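Local coordinates for protein nine-heme cytochrome C (Desulfovibrio desulfuricans, PDB 1OFW) that carries nine c-type hemes for electron transfer and may form part of a transmembrane redox complex that passes electrons to the cytoplasm for sulfate reduction, at residues D281-C284 with T285-H288; R256-L259 with M260-Y263; T196-R199 with H200-L204. All blocks are in the same frame, centred on the assembly; numbering follows the deposited sequence.

All three interactions lie in the C-terminal class III cytochrome c region of the monomer. Interaction 3 (196-204) comes first along the chain, on helix 197-206, then interaction 2 (256-263) at the start of helix 259-273, and last interaction 1 (281-288), in the loop after that helix. The centres of interactions 1 and 2 are about 16 Å apart, those of interactions 1 and 3 about 18 Å, and those of interactions 2 and 3 about 22 Å; none touches another. Helix 259-273 and the hemes join them: it supplies His264 opposite His288 of interaction 1 and His271 opposite His200 of interaction 3. These short local contacts thus place ligands and walls of closely grouped redox centres.

Interaction 1: D281-C284 with T285-H288; sequences DTDC and TTCH. With HEC (heme c), chain K.
Asp283 meets Thr285 and Thr286 round a tight turn in the loop that follows helix 259-273, where neither segment forms regular helix or strand. The backbone is extended at Asp283 (psi 104°) and then curls through Cys284 to Thr286, while a weak bond from His288 N to Thr285 O spans the end of the turn. The Asp283 carboxylate reaches across to the backbone of Thr285 and Thr286. Asp283 OD1 accepts from Thr285 N, two residues on, at 3.1 Å, closing an Asx turn; the donor lies nearly in line with the C-O bond. Thr286 N gives the same OD1 a second hydrogen bond of 3.0 Å from above the carboxylate plane. Thr286 OG1 donates to Asp283 OD2 in a very short bond, 2.4 Å, whose length is doubtful; the two side chains cross at about a right angle. A water spans the opening of the turn, donating to Asp283 O at 2.7 Å and accepting from Cys287 N at 2.8 Å; it also lies above the rim of one face of the His288 ring.

The turn carries the CXXCH signature of c-type cytochromes. Thioether bonds of 1.8 Å join Cys284 SG to heme CAB and Cys287 SG to heme CAC. His288 NE2 binds the heme iron FE at 2.0 Å. His288 CG lies between its backbone N and carbonyl carbon (chi1 39°), which places the imidazole between the turn and the heme, with NE2 pointing at the iron. His264 supplies the other axial ligand of this heme, number 9, and Tyr190 meets the His288 ring. Two peptide N-H groups converging on OD1 would favour an ionised Asp283, and that carboxylate fixes the backbone between the two heme-bound cysteines.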
loop_
_atom_site.group_PDB
_atom_site.type_symbol
_atom_site.label_atom_id
_atom_site.label_comp_id
_atom_site.label_asym_id
_atom_site.label_seq_id
_atom_site.Cartn_x
_atom_site.Cartn_y
_atom_site.Cartn_z
ATOM N N ASP A 281 -10.019 -15.882 -19.909
ATOM C CA ASP A 281 -10.928 -14.830 -20.362
ATOM C C ASP A 281 -11.690 -15.243 -21.619
ATOM O O ASP A 281 -12.716 -14.626 -21.935
ATOM C CB ASP A 281 -10.141 -13.573 -20.649
ATOM C CG ASP A 281 -9.420 -12.945 -19.491
ATOM O OD1 ASP A 281 -9.570 -13.337 -18.306
ATOM O OD2 ASP A 281 -8.647 -11.995 -19.817
ATOM N N THR A 282 -11.201 -16.255 -22.317
ATOM C CA THR A 282 -11.857 -16.751 -23.524
ATOM C C THR A 282 -12.897 -17.803 -23.247
ATOM O O THR A 282 -13.543 -18.295 -24.186
ATOM C CB THR A 282 -10.772 -17.366 -24.444
ATOM O OG1 THR A 282 -9.912 -18.164 -23.622
ATOM C CG2 THR A 282 -10.022 -16.252 -25.131
ATOM N N ASP A 283 -13.115 -18.184 -22.004
ATOM C CA ASP A 283 -14.066 -19.190 -21.587
ATOM C C ASP A 283 -15.370 -18.468 -21.218
ATOM O O ASP A 283 -15.461 -17.855 -20.170
ATOM C CB ASP A 283 -13.544 -20.020 -20.428
ATOM C CG ASP A 283 -14.459 -21.025 -19.803
ATOM O OD1 ASP A 283 -15.678 -20.985 -20.052
ATOM O OD2 ASP A 283 -13.976 -21.823 -18.969
ATOM N N CYS A 284 -16.346 -18.541 -22.077
ATOM C CA CYS A 284 -17.576 -17.779 -21.940
ATOM C C CYS A 284 -18.654 -18.533 -21.188
ATOM O O CYS A 284 -19.729 -17.944 -21.100
ATOM C CB CYS A 284 -18.077 -17.366 -23.328
ATOM S SG CYS A 284 -16.795 -16.554 -24.312
ATOM N N THR A 285 -18.453 -19.731 -20.677
ATOM C CA THR A 285 -19.518 -20.367 -19.930
ATOM C C THR A 285 -19.146 -20.738 -18.511
ATOM O O THR A 285 -20.035 -20.977 -17.690
ATOM C CB THR A 285 -20.065 -21.615 -20.668
ATOM O OG1 THR A 285 -18.956 -22.454 -20.993
ATOM C CG2 THR A 285 -20.745 -21.174 -21.954
ATOM N N THR A 286 -17.886 -20.746 -18.102
ATOM C CA THR A 286 -17.577 -21.030 -16.693
ATOM C C THR A 286 -18.111 -19.962 -15.750
ATOM O O THR A 286 -18.519 -20.365 -14.638
ATOM C CB THR A 286 -16.044 -21.203 -16.558
ATOM O OG1 THR A 286 -15.684 -22.381 -17.314
ATOM C CG2 THR A 286 -15.598 -21.428 -15.129
ATOM N N CYS A 287 -18.102 -18.682 -16.137
ATOM C CA CYS A 287 -18.712 -17.713 -15.218
ATOM C C CYS A 287 -20.214 -17.592 -15.370
ATOM O O CYS A 287 -20.891 -17.030 -14.518
ATOM C CB CYS A 287 -18.125 -16.313 -15.436
ATOM S SG CYS A 287 -16.366 -16.239 -15.032
ATOM N N HIS A 288 -20.762 -18.077 -16.472
ATOM C CA HIS A 288 -22.193 -18.021 -16.747
ATOM C C HIS A 288 -22.562 -19.031 -17.854
ATOM O O HIS A 288 -22.141 -18.901 -18.987
ATOM C CB HIS A 288 -22.605 -16.636 -17.155
ATOM C CG HIS A 288 -21.723 -15.820 -18.038
ATOM N ND1 HIS A 288 -21.225 -16.265 -19.243
ATOM C CD2 HIS A 288 -21.241 -14.570 -17.895
ATOM C CE1 HIS A 288 -20.485 -15.328 -19.804
ATOM N NE2 HIS A 288 -20.476 -14.264 -18.998
HETATM FE FE HEC K . -19.466 -12.554 -19.393
HETATM C CHA HEC K . -22.232 -10.818 -18.500
HETATM C CHB HEC K . -20.427 -12.409 -22.727
HETATM C CHC HEC K . -16.652 -14.301 -20.340
HETATM C CHD HEC K . -18.468 -12.684 -16.167
HETATM N NA HEC K . -20.962 -11.739 -20.413
HETATM C C1A HEC K . -22.064 -11.094 -19.838
HETATM C C2A HEC K . -23.028 -10.757 -20.865
HETATM C C3A HEC K . -22.553 -11.247 -22.021
HETATM C C4A HEC K . -21.253 -11.825 -21.770
HETATM C CMA HEC K . -23.239 -11.256 -23.393
HETATM C CAA HEC K . -24.356 -10.003 -20.639
HETATM C CBA HEC K . -25.350 -10.923 -19.889
HETATM C CGA HEC K . -26.105 -11.911 -20.742
HETATM O O1A HEC K . -26.286 -11.650 -21.951
HETATM O O2A HEC K . -26.498 -12.936 -20.146
HETATM N NB HEC K . -18.762 -13.273 -21.121
HETATM C C1B HEC K . -19.301 -13.121 -22.390
HETATM C C2B HEC K . -18.477 -13.856 -23.354
HETATM C C3B HEC K . -17.431 -14.358 -22.687
HETATM C C4B HEC K . -17.577 -13.959 -21.306
HETATM C CMB HEC K . -18.832 -13.982 -24.843
HETATM C CAB HEC K . -16.262 -15.197 -23.204
HETATM C CBB HEC K . -15.359 -14.288 -24.098
HETATM N NC HEC K . -17.897 -13.376 -18.477
HETATM C C1C HEC K . -16.820 -14.062 -18.990
HETATM C C2C HEC K . -15.973 -14.527 -17.922
HETATM C C3C HEC K . -16.523 -14.116 -16.746
HETATM C C4C HEC K . -17.704 -13.343 -17.100
HETATM C CMC HEC K . -14.716 -15.387 -18.091
HETATM C CAC HEC K . -16.083 -14.454 -15.333
HETATM C CBC HEC K . -14.588 -14.198 -15.015
HETATM N ND HEC K . -20.119 -11.781 -17.690
HETATM C C1D HEC K . -19.630 -12.008 -16.414
HETATM C C2D HEC K . -20.526 -11.438 -15.436
HETATM C C3D HEC K . -21.583 -10.950 -16.085
HETATM C C4D HEC K . -21.351 -11.155 -17.497
HETATM C CMD HEC K . -20.222 -11.441 -13.918
HETATM C CAD HEC K . -22.892 -10.305 -15.549
HETATM C CBD HEC K . -24.004 -11.416 -15.626
HETATM C CGD HEC K . -25.420 -10.829 -15.541
HETATM O O1D HEC K . -26.362 -11.538 -16.045
HETATM O O2D HEC K . -25.561 -9.724 -14.994
HETATM O O HOH W 1 -17.525 -17.371 -18.504
#

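Interaction 2: R256-L259 with M260-Y263. With HEC (heme c), chain I.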
loop_
_atom_site.group_PDB
_atom_site.type_symbol
_atom_site.label_atom_id
_atom_site.label_comp_id
_atom_site.label_asym_id
_atom_site.label_seq_id
_atom_site.Cartn_x
_atom_site.Cartn_y
_atom_site.Cartn_z
ATOM N N ARG A 256 -16.236 5.610 -17.303
ATOM C CA ARG A 256 -16.933 4.476 -16.701
ATOM C C ARG A 256 -17.326 3.440 -17.756
ATOM O O ARG A 256 -18.083 3.771 -18.661
ATOM C CB ARG A 256 -18.251 4.832 -15.997
ATOM C CG ARG A 256 -18.042 5.658 -14.747
ATOM C CD ARG A 256 -19.430 5.928 -14.140
ATOM N NE ARG A 256 -19.336 7.144 -13.358
ATOM C CZ ARG A 256 -20.294 7.538 -12.532
ATOM N NH1 ARG A 256 -21.388 6.811 -12.365
ATOM N NH2 ARG A 256 -20.102 8.671 -11.873
ATOM N N PRO A 257 -16.858 2.210 -17.629
ATOM C CA PRO A 257 -17.369 1.164 -18.521
ATOM C C PRO A 257 -18.842 0.919 -18.313
ATOM O O PRO A 257 -19.409 1.136 -17.238
ATOM C CB PRO A 257 -16.623 -0.101 -18.080
ATOM C CG PRO A 257 -15.495 0.356 -17.233
ATOM C CD PRO A 257 -15.820 1.711 -16.712
ATOM N N ASN A 258 -19.541 0.465 -19.369
ATOM C CA ASN A 258 -20.900 -0.008 -19.169
ATOM C C ASN A 258 -20.888 -1.253 -18.306
ATOM O O ASN A 258 -19.824 -1.805 -18.021
ATOM C CB ASN A 258 -21.611 -0.219 -20.499
ATOM C CG ASN A 258 -21.372 -1.489 -21.252
ATOM O OD1 ASN A 258 -20.441 -2.257 -21.066
ATOM N ND2 ASN A 258 -22.320 -1.768 -22.161
ATOM N N LEU A 259 -22.051 -1.656 -17.845
ATOM C CA LEU A 259 -22.083 -2.673 -16.791
ATOM C C LEU A 259 -21.500 -3.987 -17.249
ATOM O O LEU A 259 -20.767 -4.611 -16.465
ATOM C CB LEU A 259 -23.500 -2.846 -16.266
ATOM C CG LEU A 259 -23.726 -3.811 -15.128
ATOM C CD1 LEU A 259 -22.912 -3.397 -13.887
ATOM C CD2 LEU A 259 -25.186 -3.944 -14.702
ATOM N N MET A 260 -21.798 -4.511 -18.432
ATOM C CA MET A 260 -21.135 -5.748 -18.850
ATOM C C MET A 260 -19.612 -5.640 -18.833
ATOM O O MET A 260 -18.887 -6.517 -18.364
ATOM C CB MET A 260 -21.559 -6.118 -20.283
ATOM C CG MET A 260 -20.986 -7.452 -20.722
ATOM S SD MET A 260 -21.487 -7.834 -22.407
ATOM C CE MET A 260 -20.569 -6.541 -23.256
ATOM N N ALA A 261 -19.080 -4.563 -19.371
ATOM C CA ALA A 261 -17.648 -4.386 -19.460
ATOM C C ALA A 261 -17.074 -4.184 -18.052
ATOM O O ALA A 261 -15.944 -4.574 -17.766
ATOM C CB ALA A 261 -17.276 -3.217 -20.388
ATOM N N ALA A 262 -17.826 -3.549 -17.173
ATOM C CA ALA A 262 -17.380 -3.365 -15.791
ATOM C C ALA A 262 -17.148 -4.723 -15.119
ATOM O O ALA A 262 -16.093 -4.951 -14.508
ATOM C CB ALA A 262 -18.374 -2.513 -15.035
ATOM N N TYR A 263 -18.113 -5.652 -15.227
ATOM C CA TYR A 263 -17.914 -6.980 -14.682
ATOM C C TYR A 263 -16.736 -7.660 -15.344
ATOM O O TYR A 263 -15.833 -8.200 -14.700
ATOM C CB TYR A 263 -19.159 -7.835 -14.882
ATOM C CG TYR A 263 -20.374 -7.492 -14.049
ATOM C CD1 TYR A 263 -21.593 -7.298 -14.668
ATOM C CD2 TYR A 263 -20.348 -7.373 -12.666
ATOM C CE1 TYR A 263 -22.734 -6.997 -13.955
ATOM C CE2 TYR A 263 -21.485 -7.063 -11.936
ATOM C CZ TYR A 263 -22.688 -6.868 -12.581
ATOM O OH TYR A 263 -23.858 -6.559 -11.887
HETATM FE FE HEC I . -16.839 1.061 -11.008
HETATM C CHA HEC I . -14.567 2.500 -13.201
HETATM C CHB HEC I . -16.097 -1.997 -12.278
HETATM C CHC HEC I . -18.935 -0.368 -8.702
HETATM C CHD HEC I . -17.819 4.184 -10.004
HETATM N NA HEC I . -15.555 0.410 -12.396
HETATM C C1A HEC I . -14.660 1.126 -13.147
HETATM C C2A HEC I . -13.839 0.212 -13.926
HETATM C C3A HEC I . -14.262 -1.033 -13.657
HETATM C C4A HEC I . -15.370 -0.931 -12.751
HETATM C CMA HEC I . -13.700 -2.352 -14.199
HETATM C CAA HEC I . -12.717 0.644 -14.886
HETATM C CBA HEC I . -11.378 0.449 -14.124
HETATM C CGA HEC I . -11.278 1.210 -12.819
HETATM O O1A HEC I . -11.003 2.430 -12.901
HETATM O O2A HEC I . -11.470 0.625 -11.736
HETATM N NB HEC I . -17.453 -0.792 -10.607
HETATM C C1B HEC I . -17.046 -1.946 -11.266
HETATM C C2B HEC I . -17.744 -3.076 -10.703
HETATM C C3B HEC I . -18.441 -2.635 -9.644
HETATM C C4B HEC I . -18.298 -1.201 -9.602
HETATM C CMB HEC I . -17.639 -4.497 -11.281
HETATM C CAB HEC I . -19.286 -3.399 -8.650
HETATM C CBB HEC I . -18.492 -4.385 -7.764
HETATM N NC HEC I . -18.097 1.790 -9.625
HETATM C C1C HEC I . -18.891 1.042 -8.784
HETATM C C2C HEC I . -19.770 1.920 -8.026
HETATM C C3C HEC I . -19.500 3.162 -8.427
HETATM C C4C HEC I . -18.442 3.121 -9.386
HETATM C CMC HEC I . -20.855 1.440 -7.075
HETATM C CAC HEC I . -20.215 4.486 -8.073
HETATM C CBC HEC I . -20.367 4.688 -6.546
HETATM N ND HEC I . -16.272 2.933 -11.434
HETATM C C1D HEC I . -16.834 4.099 -10.950
HETATM C C2D HEC I . -16.185 5.231 -11.570
HETATM C C3D HEC I . -15.306 4.773 -12.473
HETATM C C4D HEC I . -15.352 3.327 -12.395
HETATM C CMD HEC I . -16.514 6.690 -11.199
HETATM C CAD HEC I . -14.418 5.531 -13.458
HETATM C CBD HEC I . -13.032 5.857 -12.849
HETATM C CGD HEC I . -12.228 6.637 -13.892
HETATM O O1D HEC I . -12.791 7.639 -14.368
HETATM O O2D HEC I . -11.095 6.248 -14.233
#
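Asn258 caps the N-terminus of helix 259-273, its side chain reaching forward to Ala261 N and its carbonyl opening the first helical turn.

Among the hydrogen bonds, the capping one runs from Ala261 N to Asn258 OD1 at 3.2 Å, with the donor tilted 29° from the amide carbonyl plane. Asn258 CG sits between its backbone N and carbonyl carbon (chi1 82°), a setting that folds OD1 over the helix end. The regular i to i+4 pattern begins at once: Ala262 N donates to Asn258 O at 2.8 Å and Tyr263 N to Leu259 O at 3.1 Å.

The apolar contacts flank the cap. Pro257, the residue before it, lays CB against Ala261 CB at 3.9 Å and Ala262 CB at 4.3 Å, the latter pairing being that of a hydrophobic staple. Farther round, Leu259 presses CG and CD1 against one ortho-to-hydroxyl carbon of Tyr263, with CG to CE1 at 3.5 Å, while the phenol OH bonds a propionate oxygen of another heme.

Heme packing completes the account. Pro257 O accepts from ND1 of His245, an axial ligand of heme 7, and the adjoining heme is probably heme 7. Arg256 NE approaches its methyl CMD, and Pro257 CG rests 3.6 Å from its CAA.

Interaction 3: T196-R199 with H200-L204; sequences THRR and HLTSL. With HEC (heme c), chain J.
Thr196 grips the His200 imidazole with two acceptors: ND1 divides its proton between Thr196 O and Thr196 OG1, each 2.9 Å away. The N-H...acceptor angles of 141° and 132° show a bifurcated bond, both acceptors lying near the ring plane. The same carbonyl also takes the backbone His200 N, at 2.9 Å. Held this way against rotation, the ring presents NE2 to the iron of heme 8 at 2.0 Å, and the acceptors would probably make it a somewhat stronger electron donor to the metal.

The heme propionates are bound from the same helical face. Thr196 OG1 donates to O2A at 2.9 Å, Arg199 NE reaches O1A at 3.3 Å, and Ser203 OG donates to O1D of the second propionate at 2.5 Å. Away from the heme, Arg198 O accepts both Thr202 N and Thr202 OG1, which approach from opposite faces of its plane.

Thr196 links strand 193-195, paired antiparallel with 181-183, to helix 197-206. From that helix His197 binds heme 6 opposite His229, whereas the heme held by His200 receives its other ligand, His271, from helix 259-273.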
loop_
_atom_site.group_PDB
_atom_site.type_symbol
_atom_site.label_atom_id
_atom_site.label_comp_id
_atom_site.label_asym_id
_atom_site.label_seq_id
_atom_site.Cartn_x
_atom_site.Cartn_y
_atom_site.Cartn_z
ATOM N N THR A 196 -19.000 -16.836 -6.463
ATOM C CA THR A 196 -18.611 -17.395 -5.174
ATOM C C THR A 196 -17.892 -16.344 -4.331
ATOM O O THR A 196 -16.690 -16.364 -4.079
ATOM C CB THR A 196 -17.734 -18.641 -5.383
ATOM O OG1 THR A 196 -16.625 -18.296 -6.199
ATOM C CG2 THR A 196 -18.496 -19.759 -6.143
ATOM N N HIS A 197 -18.688 -15.392 -3.898
ATOM C CA HIS A 197 -18.250 -14.194 -3.219
ATOM C C HIS A 197 -17.411 -14.522 -2.007
ATOM O O HIS A 197 -16.280 -14.013 -1.848
ATOM C CB HIS A 197 -19.514 -13.389 -2.822
ATOM C CG HIS A 197 -19.301 -11.973 -2.372
ATOM N ND1 HIS A 197 -18.780 -11.670 -1.146
ATOM C CD2 HIS A 197 -19.464 -10.778 -2.968
ATOM C CE1 HIS A 197 -18.676 -10.356 -1.006
ATOM N NE2 HIS A 197 -19.085 -9.780 -2.113
ATOM N N ARG A 198 -17.941 -15.344 -1.085
ATOM C CA ARG A 198 -17.186 -15.639 0.158
ATOM C C ARG A 198 -15.960 -16.497 -0.088
ATOM O O ARG A 198 -14.881 -16.313 0.507
ATOM C CB ARG A 198 -18.099 -16.290 1.214
ATOM C CG ARG A 198 -17.465 -16.410 2.567
ATOM C CD ARG A 198 -18.479 -16.974 3.565
ATOM N NE ARG A 198 -19.539 -16.003 3.809
ATOM C CZ ARG A 198 -20.721 -16.266 4.384
ATOM N NH1 ARG A 198 -20.950 -17.531 4.756
ATOM N NH2 ARG A 198 -21.616 -15.291 4.573
ATOM N N ARG A 199 -16.066 -17.458 -0.994
ATOM C CA ARG A 199 -14.952 -18.301 -1.368
ATOM C C ARG A 199 -13.783 -17.430 -1.884
ATOM O O ARG A 199 -12.643 -17.652 -1.465
ATOM C CB ARG A 199 -15.382 -19.271 -2.430
ATOM C CG ARG A 199 -14.352 -20.293 -2.841
ATOM C CD ARG A 199 -14.955 -21.091 -3.995
ATOM N NE ARG A 199 -14.054 -22.047 -4.604
ATOM C CZ ARG A 199 -13.941 -23.311 -4.187
ATOM N NH1 ARG A 199 -14.620 -23.831 -3.169
ATOM N NH2 ARG A 199 -13.083 -24.093 -4.833
ATOM N N HIS A 200 -14.155 -16.466 -2.743
ATOM C CA HIS A 200 -13.184 -15.531 -3.330
ATOM C C HIS A 200 -12.465 -14.739 -2.241
ATOM O O HIS A 200 -11.223 -14.767 -2.144
ATOM C CB HIS A 200 -13.899 -14.597 -4.310
ATOM C CG HIS A 200 -13.864 -15.065 -5.719
ATOM N ND1 HIS A 200 -14.676 -16.089 -6.205
ATOM C CD2 HIS A 200 -13.094 -14.672 -6.780
ATOM C CE1 HIS A 200 -14.379 -16.268 -7.483
ATOM N NE2 HIS A 200 -13.419 -15.423 -7.884
ATOM N N LEU A 201 -13.208 -14.044 -1.405
ATOM C CA LEU A 201 -12.624 -13.156 -0.405
ATOM C C LEU A 201 -11.798 -13.981 0.575
ATOM O O LEU A 201 -10.710 -13.566 0.952
ATOM C CB LEU A 201 -13.695 -12.350 0.281
ATOM C CG LEU A 201 -13.239 -11.367 1.362
ATOM C CD1 LEU A 201 -12.281 -10.340 0.769
ATOM C CD2 LEU A 201 -14.400 -10.682 2.014
ATOM N N THR A 202 -12.316 -15.140 0.964
ATOM C CA THR A 202 -11.609 -16.007 1.903
ATOM C C THR A 202 -10.284 -16.455 1.314
ATOM O O THR A 202 -9.278 -16.367 2.025
ATOM C CB THR A 202 -12.494 -17.203 2.268
ATOM O OG1 THR A 202 -13.649 -16.730 2.920
ATOM C CG2 THR A 202 -11.799 -18.118 3.273
ATOM N N SER A 203 -10.215 -16.877 0.081
ATOM C CA SER A 203 -9.019 -17.319 -0.602
ATOM C C SER A 203 -7.984 -16.208 -0.711
ATOM O O SER A 203 -6.794 -16.394 -0.484
ATOM C CB SER A 203 -9.411 -17.779 -2.000
ATOM O OG SER A 203 -8.280 -18.258 -2.730
ATOM N N LEU A 204 -8.470 -15.016 -1.077
ATOM C CA LEU A 204 -7.592 -13.867 -1.247
ATOM C C LEU A 204 -6.981 -13.458 0.086
ATOM O O LEU A 204 -5.789 -13.149 0.148
ATOM C CB LEU A 204 -8.354 -12.697 -1.895
ATOM C CG LEU A 204 -8.749 -12.965 -3.359
ATOM C CD1 LEU A 204 -9.840 -12.040 -3.826
ATOM C CD2 LEU A 204 -7.540 -12.894 -4.304
HETATM FE FE HEC J . -12.569 -15.173 -9.699
HETATM C CHA HEC J . -11.493 -18.386 -9.606
HETATM C CHB HEC J . -15.427 -16.158 -11.312
HETATM C CHC HEC J . -13.650 -11.953 -9.776
HETATM C CHD HEC J . -9.708 -14.166 -8.068
HETATM N NA HEC J . -13.318 -16.911 -10.341
HETATM C C1A HEC J . -12.720 -18.163 -10.200
HETATM C C2A HEC J . -13.582 -19.175 -10.765
HETATM C C3A HEC J . -14.662 -18.553 -11.258
HETATM C C4A HEC J . -14.516 -17.142 -10.980
HETATM C CMA HEC J . -15.887 -19.099 -12.008
HETATM C CAA HEC J . -13.252 -20.672 -10.739
HETATM C CBA HEC J . -13.867 -21.361 -9.512
HETATM C CGA HEC J . -14.369 -20.566 -8.337
HETATM O O1A HEC J . -13.540 -20.446 -7.396
HETATM O O2A HEC J . -15.538 -20.080 -8.263
HETATM N NB HEC J . -14.159 -14.250 -10.449
HETATM C C1B HEC J . -15.285 -14.819 -11.050
HETATM C C2B HEC J . -16.251 -13.788 -11.366
HETATM C C3B HEC J . -15.758 -12.606 -10.936
HETATM C C4B HEC J . -14.460 -12.901 -10.358
HETATM C CMB HEC J . -17.572 -14.083 -12.074
HETATM C CAB HEC J . -16.354 -11.208 -11.013
HETATM C CBB HEC J . -17.830 -11.123 -10.561
HETATM N NC HEC J . -11.789 -13.434 -9.094
HETATM C C1C HEC J . -12.413 -12.211 -9.219
HETATM C C2C HEC J . -11.556 -11.138 -8.710
HETATM C C3C HEC J . -10.488 -11.760 -8.191
HETATM C C4C HEC J . -10.613 -13.177 -8.429
HETATM C CMC HEC J . -11.918 -9.649 -8.853
HETATM C CAC HEC J . -9.209 -11.208 -7.519
HETATM C CBC HEC J . -9.389 -9.895 -6.759
HETATM N ND HEC J . -10.951 -16.095 -8.969
HETATM C C1D HEC J . -9.874 -15.509 -8.319
HETATM C C2D HEC J . -8.911 -16.533 -7.957
HETATM C C3D HEC J . -9.393 -17.708 -8.403
HETATM C C4D HEC J . -10.672 -17.455 -9.015
HETATM C CMD HEC J . -7.580 -16.264 -7.228
HETATM C CAD HEC J . -8.660 -19.062 -8.291
HETATM C CBD HEC J . -9.284 -19.854 -7.127
HETATM C CGD HEC J . -8.617 -19.488 -5.815
HETATM O O1D HEC J . -9.276 -18.811 -4.994
HETATM O O2D HEC J . -7.440 -19.876 -5.659
#